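Local coordinates for protein putative malic enzyme ((S)-malate:NAD+ oxidoreductase (decarboxylating)) (Streptococcus pyogenes, PDB 2A9F) that probably catalyses the NAD+-linked oxidative decarboxylation of (S)-malate, using a divalent metal ion such as magnesium or manganese, at residues A[108-113]-A[129-134]; A[97-100]-A[106-109]; A[115-120]-A[144-149]; A[66-71]-A[331-336]; A[56-59]-A[63-66]. All blocks are in the same frame, centred on the assembly; numbering follows the deposited sequence.

Contact 1. Residues A[108-113]-A[129-134]; sequences IPIVLD and PTFGGI
This is a buried apolar contact on one face of the four-stranded parallel sheet, where Phe131 reaches over to Ile108 and Ile110. The two isoleucines lie on the outermost strand 106-111, two residues apart and with their side chains on the same face. Phe131 comes from the turn that leads into strand 133-136. Between those strands runs strand 67-72, so the phenyl group has to span the middle strand, and on its way it packs on Thr67 and Ala69.

The ring arrives at the isoleucines with its far end. Ile108 CG1 lies at the ring edge, near its plane, 3.7 Å from Phe131 CE1, and the two side chains cross at about a right angle. Ile110 approaches from the opposite direction to Phe131. With chi2 at 176° its chain is stretched out, which carries CD1 to 4.0 Å from Phe131 CZ. One face of the ring is covered from within its own segment, by Thr130 CG2 over the ring centre. The contact is small, burying 105 Å² in all, and it rests on these few carbon atoms.

Strand 106-111 pairs through its backbone with strand 67-72. On the other face of the sheet, Pro109 and Val111 pack against helix 85-102. The second subunit covers the isoleucines further: its Val24 packs on Ile108 and its Leu127 on Ile110. Thr130 OG1 accepts from Val111 N of that subunit, and Val111 N of this chain donates to Thr130 OG1 of the other, so strand 106-111 and the turn before strand 133-136 both lie at the dimer interface.

Contact 2. Residues A[97-100]-A[106-109]; sequences ALFK and DAIP
Apolar packing comes first: the CB atoms of Phe99 and Ala107 meet at 3.6 Å, where the end of helix 85-102 lies against the start of strand 106-111. These are the last two elements of the beta-alpha-beta unit that begins with strand 67-72. Ala107 CB also touches the root of the ring, 3.7 Å from Phe99 CG, but the ring itself then leads off. It packs against Phe325, meets Phe329 edge-to-face and rests on Val70. It also comes within about 4 Å, side chain to side chain, of Lys95, the predicted proton acceptor.

The polar half is a salt bridge of modest quality. Lys100 and Asp106 lie side by side, pointing the same way, and Lys100 NZ gives a weak bond to Asp106 OD1 at 3.3 Å. The lysine gets there by folding: bends at chi2 (63°) and chi4 (-61°) lay its CE only 3.5 Å from the same Asp106 OD1.

Stronger partners lie outside. Asp106 OD2 takes a hydrogen bond from Asn66 ND2, while OD1 accepts from Val24 N of the second subunit. Lys100 NZ bonds to Val24 O of the second subunit and pairs with its Glu23.

With both carboxylate oxygens engaged in this way, Asp106 probably stays ionised although it is buried, and Lys100, partly exposed, probably stays charged too; the pair acts as much between subunits as between helix and strand.

Contact 3. Residues A[115-120]-A[144-149]; sequences KDTEEI and CFEIEQ
Two crossover helices of the parallel sheet pack here, Thr117 and Ile120 of helix 117-127 meeting Ile147 of helix 143-154. Ile147 makes contact with both residues. Its CD1 lies 3.8 Å from Ile120 CG2 and equally near the CD1 of Ile120, so it touches both branches of that isoleucine. Further up its chain, CG1 of Ile147 is 3.7 Å from Thr117 CG2. The threonine presents this methyl because CG2 is anti to its backbone N, with OG1 turned beside that nitrogen (chi1 -70°). Glu146, fully extended, crosses Thr117 at about a right angle and brings OE2 to 3.9 Å from the same Thr117 CG2.

Helix 117-127 links strand 106-111 to strand 133-136, and helix 143-154 links strand 133-136 to strand 159-161, so the pair belong to consecutive beta-alpha-beta crossovers. The first helix begins right at the contact. Asp116 is its N-cap: OD2 accepts from Glu119 N at 3.1 Å, met on the anti side and 24° out of the carboxylate plane. The bond fixes the first turn from which Thr117 projects.

Towards solvent the acids gather, with Glu118 OE1 and Glu146 OE1 5.3 Å apart. Arg150 probably eases that repulsion, forming a salt bridge with Glu118 and a long, weak pair with Glu146. Arg143 donates to Lys115 O and packs its chain on Thr117 and Ile120.

Contact 4. Residues A[66-71]-A[331-336]; sequences NTVAVI and GALDAR
Leu333 meets Val68 and Asn66 where helix 325-335 of the NAD-binding part of the chain reaches strand 67-72 of the N-terminal part. Gly331, two residues before it, serves the helix by accepting from Ala335 N. Leu333 then makes the contact itself. Its CD2 lies 3.7 Å from Val68 CG2, the two side chains crossing at a slant. Its branch point also rests on the backbone ahead of the strand, with CG 4.2 Å from Asn66 CA. Val105 packs on both Val68 and Leu333, widening the apolar patch.

Asp334 works indirectly: it holds Arg330 in a salt bridge through NH1, and the NH2 of that arginine bonds to Asn66 OD1. At Arg336 the helix ends in a Schellman motif, with a positive phi of 61° and a bond from Arg336 N back to Leu333 O at 3.0 Å.

The chemistry is therefore divided. Between the segments themselves the aliphatic packing around one leucine is nondirectional; direction comes from Arg330, which pairs with Asp334 and bonds to Asn66 OD1, and so probably helps to set how the end of the helix sits against the start of the strand.

Contact 5. Residues A[56-59]-A[63-66]; sequences TLAY and TKKN
Tyr59 and Lys64 carry this contact, the aliphatic chain of the lysine crossing one face of the phenol ring. Lys64 CD stands over the ring centre, 4.2 Å above the plane, and the next carbon, CE, is 3.8 Å from both CE1 and CZ of Tyr59. Ala58 adds a looser touch from the preceding residue, its CB 4.1 Å from Lys64 CD. On the other lysine, the Tyr59 carbonyl oxygen is modelled against the side-chain carbons of Lys65 so closely that the detail there is doubtful.

The Lys64 chain is placed by its far end. It runs extended from CA to CE, then turns at chi4 (66°), and NZ hydrogen-bonds to the carbonyl oxygen of Pro129. A second bond, to Phe131 O, is modelled very short, so its exact geometry is doubtful. This grip on NZ probably holds the methylenes along Tyr59. Thr62 OG1 braces the turn between the segments, bonding to Ala58 O and receiving Lys64 N. Tyr59 N in turn bonds to Thr56 O at 3.0 Å, within the segment itself.

Further out, Ile157 packs on both Tyr59 and Lys64, and Arg336, just after helix 325-335, lies against Tyr59. From the second subunit, Glu86 packs on Ala58 and Glu93 accepts a hydrogen bond from Thr63 N. The contact folds short helix 58-61 back on the 3-10 turn 63-65, which leads through Asn66 into strand 67-72.

In the fold
Contacts 1, 2 and 4 are buried and gather round strand 67-72, which pairs with strands 106-111 and 133-136; contacts 3 and 5 are only partly buried. Contact 3 stands apart, more than 20 Å between centres from contacts 2, 4 and 5, though Leu112 of contact 1 touches its Ile120. Chemistry follows place: contacts 1 and 4 are aliphatic or aromatic packing, contact 2 adds a salt bridge, and contact 3 has acids on its outer side. Contact 5 lays lysine methylenes on an aromatic ring and shares Asn66 with contact 4. The second subunit touches contacts 1, 2 and 5 but neither contact 3 nor contact 4.

Contact 1. Residues A[108-113]-A[129-134]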
# COMPACT_ATOMS: atom_id res chain seq x y z
N ILE A 108 -2.93 2.94 4.56
CA ILE A 108 -3.07 1.79 3.68
C ILE A 108 -2.80 0.52 4.50
O ILE A 108 -1.73 0.37 5.07
CB ILE A 108 -2.00 1.81 2.53
CG1 ILE A 108 -2.03 3.13 1.78
CG2 ILE A 108 -2.25 0.66 1.56
CD1 ILE A 108 -3.29 3.38 1.00
N PRO A 109 -3.76 -0.40 4.59
CA PRO A 109 -3.47 -1.61 5.38
C PRO A 109 -2.63 -2.58 4.53
O PRO A 109 -2.93 -2.79 3.36
CB PRO A 109 -4.86 -2.14 5.71
CG PRO A 109 -5.65 -1.75 4.52
CD PRO A 109 -5.18 -0.35 4.21
N ILE A 110 -1.58 -3.15 5.12
CA ILE A 110 -0.70 -4.06 4.39
C ILE A 110 -0.23 -5.25 5.22
O ILE A 110 0.43 -5.09 6.25
CB ILE A 110 0.55 -3.34 3.85
CG1 ILE A 110 0.15 -2.41 2.72
CG2 ILE A 110 1.55 -4.34 3.32
CD1 ILE A 110 1.29 -1.58 2.18
N VAL A 111 -0.55 -6.45 4.74
CA VAL A 111 -0.16 -7.67 5.45
C VAL A 111 0.78 -8.51 4.60
O VAL A 111 0.49 -8.82 3.46
CB VAL A 111 -1.39 -8.52 5.83
CG1 VAL A 111 -2.17 -7.83 6.92
CG2 VAL A 111 -2.27 -8.75 4.60
N LEU A 112 1.92 -8.89 5.16
CA LEU A 112 2.87 -9.71 4.41
C LEU A 112 3.00 -11.10 5.02
O LEU A 112 2.97 -11.24 6.25
CB LEU A 112 4.24 -9.04 4.38
CG LEU A 112 4.47 -7.76 5.20
CD1 LEU A 112 5.55 -7.98 6.25
CD2 LEU A 112 4.91 -6.66 4.26
N ASP A 113 3.10 -12.13 4.19
CA ASP A 113 3.27 -13.48 4.75
C ASP A 113 4.75 -13.86 4.78
O ASP A 113 5.29 -14.41 3.83
CB ASP A 113 2.48 -14.55 3.97
CG ASP A 113 2.92 -14.67 2.52
OD1 ASP A 113 2.61 -15.70 1.87
OD2 ASP A 113 3.58 -13.73 2.03
N PRO A 129 9.97 4.52 0.86
CA PRO A 129 9.85 5.61 -0.11
C PRO A 129 8.41 6.04 -0.36
O PRO A 129 8.12 7.23 -0.47
CB PRO A 129 10.48 5.02 -1.36
CG PRO A 129 11.51 4.11 -0.82
CD PRO A 129 10.80 3.43 0.32
N THR A 130 7.54 5.05 -0.45
CA THR A 130 6.12 5.23 -0.72
C THR A 130 5.36 6.03 0.31
O THR A 130 4.54 6.90 -0.01
CB THR A 130 5.41 3.86 -0.83
OG1 THR A 130 5.80 3.20 -2.04
CG2 THR A 130 3.90 4.02 -0.81
N PHE A 131 5.64 5.73 1.57
CA PHE A 131 4.92 6.33 2.66
C PHE A 131 5.57 7.45 3.44
O PHE A 131 6.77 7.70 3.31
CB PHE A 131 4.50 5.21 3.59
CG PHE A 131 3.72 4.15 2.89
CD1 PHE A 131 2.36 4.32 2.63
CD2 PHE A 131 4.34 2.99 2.44
CE1 PHE A 131 1.64 3.35 1.94
CE2 PHE A 131 3.63 2.01 1.75
CZ PHE A 131 2.28 2.19 1.50
N GLY A 132 4.75 8.12 4.23
CA GLY A 132 5.22 9.20 5.07
C GLY A 132 5.30 8.72 6.50
O GLY A 132 5.80 9.42 7.38
N GLY A 133 4.80 7.50 6.73
CA GLY A 133 4.82 6.93 8.06
C GLY A 133 4.47 5.45 8.11
O GLY A 133 3.63 4.97 7.35
N ILE A 134 5.11 4.72 9.02
CA ILE A 134 4.87 3.29 9.17
C ILE A 134 4.32 2.94 10.55
O ILE A 134 4.92 3.30 11.55
CB ILE A 134 6.15 2.47 9.00
CG1 ILE A 134 6.80 2.76 7.63
CG2 ILE A 134 5.82 0.99 9.13
CD1 ILE A 134 5.88 2.52 6.43

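Contact 2. Residues A[97-100]-A[106-109]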
# COMPACT_ATOMS: atom_id res chain seq x y z
N ALA A 97 -9.11 2.77 8.93
CA ALA A 97 -10.30 3.60 8.82
C ALA A 97 -10.34 4.59 10.00
O ALA A 97 -10.93 5.68 9.89
CB ALA A 97 -11.57 2.75 8.79
N LEU A 98 -9.70 4.22 11.11
CA LEU A 98 -9.65 5.09 12.26
C LEU A 98 -8.70 6.23 11.97
O LEU A 98 -8.99 7.39 12.28
CB LEU A 98 -9.20 4.34 13.51
CG LEU A 98 -10.14 3.19 13.91
CD1 LEU A 98 -9.69 2.63 15.23
CD2 LEU A 98 -11.58 3.67 13.99
N PHE A 99 -7.56 5.89 11.37
CA PHE A 99 -6.54 6.86 11.02
C PHE A 99 -7.16 8.01 10.23
O PHE A 99 -6.79 9.17 10.39
CB PHE A 99 -5.46 6.21 10.16
CG PHE A 99 -4.22 5.81 10.90
CD1 PHE A 99 -3.96 4.48 11.19
CD2 PHE A 99 -3.30 6.78 11.29
CE1 PHE A 99 -2.79 4.10 11.86
CE2 PHE A 99 -2.13 6.42 11.97
CZ PHE A 99 -1.87 5.07 12.26
N LYS A 100 -8.10 7.67 9.37
CA LYS A 100 -8.76 8.67 8.56
C LYS A 100 -9.90 9.35 9.29
O LYS A 100 -10.05 10.57 9.19
CB LYS A 100 -9.30 8.05 7.26
CG LYS A 100 -9.78 9.09 6.24
CD LYS A 100 -8.60 9.97 5.79
CE LYS A 100 -8.99 11.02 4.75
NZ LYS A 100 -9.53 10.46 3.48
N ASP A 106 -4.29 9.33 5.82
CA ASP A 106 -4.56 8.31 4.82
C ASP A 106 -3.68 7.11 5.20
O ASP A 106 -2.45 7.20 5.20
CB ASP A 106 -4.20 8.83 3.42
CG ASP A 106 -5.14 9.96 2.93
OD1 ASP A 106 -6.38 9.72 2.83
OD2 ASP A 106 -4.63 11.07 2.65
N ALA A 107 -4.31 6.01 5.56
CA ALA A 107 -3.58 4.81 5.96
C ALA A 107 -3.96 3.63 5.05
O ALA A 107 -5.13 3.37 4.82
CB ALA A 107 -3.88 4.47 7.44
N ILE A 108 -2.93 2.94 4.56
CA ILE A 108 -3.07 1.79 3.68
C ILE A 108 -2.80 0.52 4.50
O ILE A 108 -1.73 0.37 5.07
CB ILE A 108 -2.00 1.81 2.53
CG1 ILE A 108 -2.03 3.13 1.78
CG2 ILE A 108 -2.25 0.66 1.56
CD1 ILE A 108 -3.29 3.38 1.00
N PRO A 109 -3.76 -0.40 4.59
CA PRO A 109 -3.47 -1.61 5.38
C PRO A 109 -2.63 -2.58 4.53
O PRO A 109 -2.93 -2.79 3.36
CB PRO A 109 -4.86 -2.14 5.71
CG PRO A 109 -5.65 -1.75 4.52
CD PRO A 109 -5.18 -0.35 4.21

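Contact 3. Residues A[115-120]-A[144-149]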
# COMPACT_ATOMS: atom_id res chain seq x y z
N LYS A 115 7.49 -14.48 8.34
CA LYS A 115 7.65 -14.32 9.78
C LYS A 115 9.13 -14.14 10.07
O LYS A 115 9.56 -14.04 11.23
CB LYS A 115 7.13 -15.55 10.52
CG LYS A 115 5.68 -15.86 10.25
CD LYS A 115 5.19 -16.91 11.20
CE LYS A 115 3.72 -17.11 11.07
NZ LYS A 115 3.42 -17.69 9.76
N ASP A 116 9.91 -14.10 8.99
CA ASP A 116 11.35 -13.93 9.08
C ASP A 116 11.64 -12.45 9.41
O ASP A 116 11.43 -11.58 8.57
CB ASP A 116 11.99 -14.32 7.74
CG ASP A 116 13.51 -14.35 7.79
OD1 ASP A 116 14.07 -15.30 8.40
OD2 ASP A 116 14.13 -13.43 7.22
N THR A 117 12.10 -12.18 10.62
CA THR A 117 12.41 -10.82 11.05
C THR A 117 13.25 -10.08 10.03
O THR A 117 12.90 -8.99 9.58
CB THR A 117 13.20 -10.81 12.38
OG1 THR A 117 12.34 -11.24 13.45
CG2 THR A 117 13.73 -9.43 12.70
N GLU A 118 14.36 -10.69 9.66
CA GLU A 118 15.29 -10.09 8.71
C GLU A 118 14.62 -9.56 7.45
O GLU A 118 14.84 -8.41 7.07
CB GLU A 118 16.37 -11.12 8.34
CG GLU A 118 17.62 -10.49 7.79
CD GLU A 118 18.02 -9.27 8.58
OE1 GLU A 118 18.18 -9.39 9.81
OE2 GLU A 118 18.17 -8.20 7.96
N GLU A 119 13.80 -10.37 6.80
CA GLU A 119 13.16 -9.91 5.58
C GLU A 119 11.93 -9.03 5.79
O GLU A 119 11.41 -8.45 4.83
CB GLU A 119 12.82 -11.08 4.65
CG GLU A 119 11.79 -12.04 5.17
CD GLU A 119 11.26 -12.94 4.06
OE1 GLU A 119 10.69 -12.39 3.08
OE2 GLU A 119 11.40 -14.18 4.15
N ILE A 120 11.44 -8.92 7.02
CA ILE A 120 10.30 -8.06 7.27
C ILE A 120 10.84 -6.64 7.31
O ILE A 120 10.30 -5.75 6.65
CB ILE A 120 9.58 -8.37 8.62
CG1 ILE A 120 8.77 -9.66 8.50
CG2 ILE A 120 8.63 -7.22 8.99
CD1 ILE A 120 8.01 -10.03 9.74
N CYS A 144 8.71 -8.51 17.52
CA CYS A 144 8.11 -7.20 17.43
C CYS A 144 8.95 -6.08 18.02
O CYS A 144 8.64 -4.90 17.84
CB CYS A 144 6.74 -7.21 18.11
SG CYS A 144 6.83 -7.27 19.89
N PHE A 145 10.01 -6.44 18.74
CA PHE A 145 10.87 -5.42 19.34
C PHE A 145 12.11 -5.13 18.50
O PHE A 145 12.56 -3.99 18.42
CB PHE A 145 11.27 -5.85 20.75
CG PHE A 145 10.11 -6.05 21.67
CD1 PHE A 145 9.31 -4.97 22.04
CD2 PHE A 145 9.78 -7.32 22.13
CE1 PHE A 145 8.20 -5.15 22.87
CE2 PHE A 145 8.67 -7.52 22.96
CZ PHE A 145 7.88 -6.43 23.33
N GLU A 146 12.65 -6.16 17.87
CA GLU A 146 13.83 -5.99 17.04
C GLU A 146 13.46 -5.34 15.70
O GLU A 146 14.18 -4.47 15.20
CB GLU A 146 14.51 -7.35 16.80
CG GLU A 146 15.86 -7.26 16.09
CD GLU A 146 16.41 -8.62 15.68
OE1 GLU A 146 17.48 -8.65 15.03
OE2 GLU A 146 15.78 -9.65 15.99
N ILE A 147 12.33 -5.75 15.13
CA ILE A 147 11.86 -5.19 13.87
C ILE A 147 11.67 -3.68 13.98
O ILE A 147 12.04 -2.92 13.09
CB ILE A 147 10.52 -5.82 13.44
CG1 ILE A 147 10.73 -7.29 13.08
CG2 ILE A 147 9.91 -5.03 12.28
CD1 ILE A 147 9.47 -7.97 12.64
N GLU A 148 11.08 -3.24 15.10
CA GLU A 148 10.83 -1.83 15.31
C GLU A 148 12.11 -1.02 15.50
O GLU A 148 12.25 0.07 14.94
CB GLU A 148 9.94 -1.61 16.52
CG GLU A 148 9.47 -0.18 16.64
CD GLU A 148 8.96 0.17 18.02
OE1 GLU A 148 9.75 0.08 18.99
OE2 GLU A 148 7.78 0.56 18.14
N GLN A 149 13.04 -1.56 16.29
CA GLN A 149 14.29 -0.86 16.55
C GLN A 149 15.17 -0.74 15.32
O GLN A 149 15.77 0.31 15.07
CB GLN A 149 15.04 -1.57 17.68
CG GLN A 149 14.24 -1.63 18.98
CD GLN A 149 13.73 -0.26 19.43
OE1 GLN A 149 14.51 0.58 19.89
NE2 GLN A 149 12.43 -0.04 19.30

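Contact 4. Residues A[66-71]-A[331-336]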
# COMPACT_ATOMS: atom_id res chain seq x y z
N ASN A 66 0.60 12.57 3.32
CA ASN A 66 -0.45 12.25 4.29
C ASN A 66 -0.80 10.75 4.41
O ASN A 66 -1.78 10.38 5.07
CB ASN A 66 -1.71 13.04 3.90
CG ASN A 66 -2.77 13.02 4.97
OD1 ASN A 66 -2.50 13.34 6.13
ND2 ASN A 66 -3.99 12.66 4.60
N THR A 67 0.01 9.88 3.80
CA THR A 67 -0.30 8.46 3.89
C THR A 67 0.67 7.62 4.69
O THR A 67 1.87 7.63 4.50
CB THR A 67 -0.46 7.79 2.49
OG1 THR A 67 0.84 7.47 1.98
CG2 THR A 67 -1.19 8.71 1.52
N VAL A 68 0.09 6.86 5.60
CA VAL A 68 0.86 5.97 6.45
C VAL A 68 0.46 4.54 6.12
O VAL A 68 -0.65 4.27 5.65
CB VAL A 68 0.57 6.25 7.93
CG1 VAL A 68 1.26 5.24 8.79
CG2 VAL A 68 1.08 7.64 8.30
N ALA A 69 1.39 3.63 6.33
CA ALA A 69 1.09 2.24 6.09
C ALA A 69 0.86 1.54 7.43
O ALA A 69 1.53 1.83 8.42
CB ALA A 69 2.25 1.59 5.34
N VAL A 70 -0.12 0.66 7.47
CA VAL A 70 -0.39 -0.11 8.66
C VAL A 70 0.09 -1.50 8.27
O VAL A 70 -0.52 -2.16 7.42
CB VAL A 70 -1.87 -0.11 8.97
CG1 VAL A 70 -2.13 -0.82 10.29
CG2 VAL A 70 -2.39 1.32 8.99
N ILE A 71 1.18 -1.94 8.88
CA ILE A 71 1.77 -3.23 8.53
C ILE A 71 1.80 -4.28 9.64
O ILE A 71 2.07 -3.97 10.80
CB ILE A 71 3.22 -3.03 8.02
CG1 ILE A 71 3.25 -1.95 6.94
CG2 ILE A 71 3.76 -4.31 7.45
CD1 ILE A 71 4.64 -1.49 6.58
N GLY A 331 0.44 14.75 13.82
CA GLY A 331 1.43 15.72 14.24
C GLY A 331 2.78 15.48 13.59
O GLY A 331 3.45 16.42 13.16
N ALA A 332 3.18 14.21 13.50
CA ALA A 332 4.45 13.83 12.89
C ALA A 332 4.47 14.12 11.39
O ALA A 332 5.48 14.59 10.86
CB ALA A 332 4.68 12.34 13.14
N LEU A 333 3.37 13.80 10.71
CA LEU A 333 3.21 14.03 9.27
C LEU A 333 3.29 15.52 8.99
O LEU A 333 4.02 15.96 8.10
CB LEU A 333 1.85 13.50 8.80
CG LEU A 333 1.73 12.25 7.90
CD1 LEU A 333 3.08 11.55 7.73
CD2 LEU A 333 0.68 11.32 8.49
N ASP A 334 2.52 16.30 9.75
CA ASP A 334 2.49 17.75 9.62
C ASP A 334 3.88 18.35 9.73
O ASP A 334 4.17 19.33 9.06
CB ASP A 334 1.61 18.38 10.71
CG ASP A 334 0.15 18.11 10.51
OD1 ASP A 334 -0.23 17.80 9.36
OD2 ASP A 334 -0.63 18.22 11.48
N ALA A 335 4.73 17.77 10.58
CA ALA A 335 6.08 18.30 10.77
C ALA A 335 7.11 17.66 9.86
O ALA A 335 8.24 18.14 9.76
CB ALA A 335 6.51 18.15 12.23
N ARG A 336 6.73 16.58 9.19
CA ARG A 336 7.66 15.88 8.31
C ARG A 336 8.80 15.39 9.20
O ARG A 336 9.97 15.60 8.90
CB ARG A 336 8.20 16.82 7.22
CG ARG A 336 7.10 17.50 6.40
CD ARG A 336 7.62 18.07 5.09
NE ARG A 336 6.52 18.55 4.26
CZ ARG A 336 6.68 19.27 3.15
NH1 ARG A 336 7.90 19.58 2.74
NH2 ARG A 336 5.63 19.67 2.45

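Contact 5. Residues A[56-59]-A[63-66]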
# COMPACT_ATOMS: atom_id res chain seq x y z
N THR A 56 13.05 15.94 -1.90
CA THR A 56 12.31 16.46 -0.76
C THR A 56 10.91 16.80 -1.25
O THR A 56 9.93 16.77 -0.50
CB THR A 56 12.92 17.77 -0.20
OG1 THR A 56 14.29 17.56 0.16
CG2 THR A 56 12.14 18.22 1.03
N LEU A 57 10.83 17.15 -2.52
CA LEU A 57 9.57 17.51 -3.11
C LEU A 57 8.56 16.37 -3.00
O LEU A 57 7.35 16.59 -3.16
CB LEU A 57 9.78 17.91 -4.57
CG LEU A 57 10.69 19.12 -4.80
CD1 LEU A 57 10.60 19.54 -6.26
CD2 LEU A 57 10.26 20.26 -3.90
N ALA A 58 9.04 15.16 -2.70
CA ALA A 58 8.14 14.03 -2.56
C ALA A 58 7.04 14.34 -1.55
O ALA A 58 5.91 13.88 -1.72
CB ALA A 58 8.90 12.77 -2.13
N TYR A 59 7.36 15.13 -0.53
CA TYR A 59 6.38 15.48 0.50
C TYR A 59 5.34 16.50 0.07
O TYR A 59 4.30 16.62 0.69
CB TYR A 59 7.07 16.00 1.76
CG TYR A 59 7.44 14.92 2.76
CD1 TYR A 59 8.75 14.44 2.87
CD2 TYR A 59 6.47 14.34 3.57
CE1 TYR A 59 9.08 13.43 3.76
CE2 TYR A 59 6.78 13.34 4.46
CZ TYR A 59 8.09 12.88 4.55
OH TYR A 59 8.37 11.87 5.43
N THR A 63 1.44 11.46 -2.44
CA THR A 63 0.65 11.13 -1.27
C THR A 63 1.49 10.74 -0.08
O THR A 63 0.96 10.49 0.99
CB THR A 63 -0.39 10.03 -1.55
OG1 THR A 63 0.25 8.87 -2.09
CG2 THR A 63 -1.44 10.55 -2.50
N LYS A 64 2.80 10.71 -0.24
CA LYS A 64 3.69 10.39 0.87
C LYS A 64 3.43 11.40 2.00
O LYS A 64 3.68 11.14 3.18
CB LYS A 64 5.15 10.48 0.42
CG LYS A 64 6.18 10.15 1.49
CD LYS A 64 7.59 10.47 1.02
CE LYS A 64 8.64 10.04 2.04
NZ LYS A 64 8.70 8.56 2.21
N LYS A 65 2.92 12.56 1.60
CA LYS A 65 2.61 13.68 2.49
C LYS A 65 1.62 13.37 3.62
O LYS A 65 1.79 13.84 4.76
CB LYS A 65 2.06 14.83 1.63
CG LYS A 65 1.82 16.13 2.37
CD LYS A 65 1.31 17.24 1.44
CE LYS A 65 0.99 18.51 2.26
NZ LYS A 65 0.19 19.54 1.50
N ASN A 66 0.60 12.57 3.32
CA ASN A 66 -0.45 12.25 4.29
C ASN A 66 -0.80 10.75 4.41
O ASN A 66 -1.78 10.38 5.07
CB ASN A 66 -1.71 13.04 3.90
CG ASN A 66 -2.77 13.02 4.97
OD1 ASN A 66 -2.50 13.34 6.13
ND2 ASN A 66 -3.99 12.66 4.60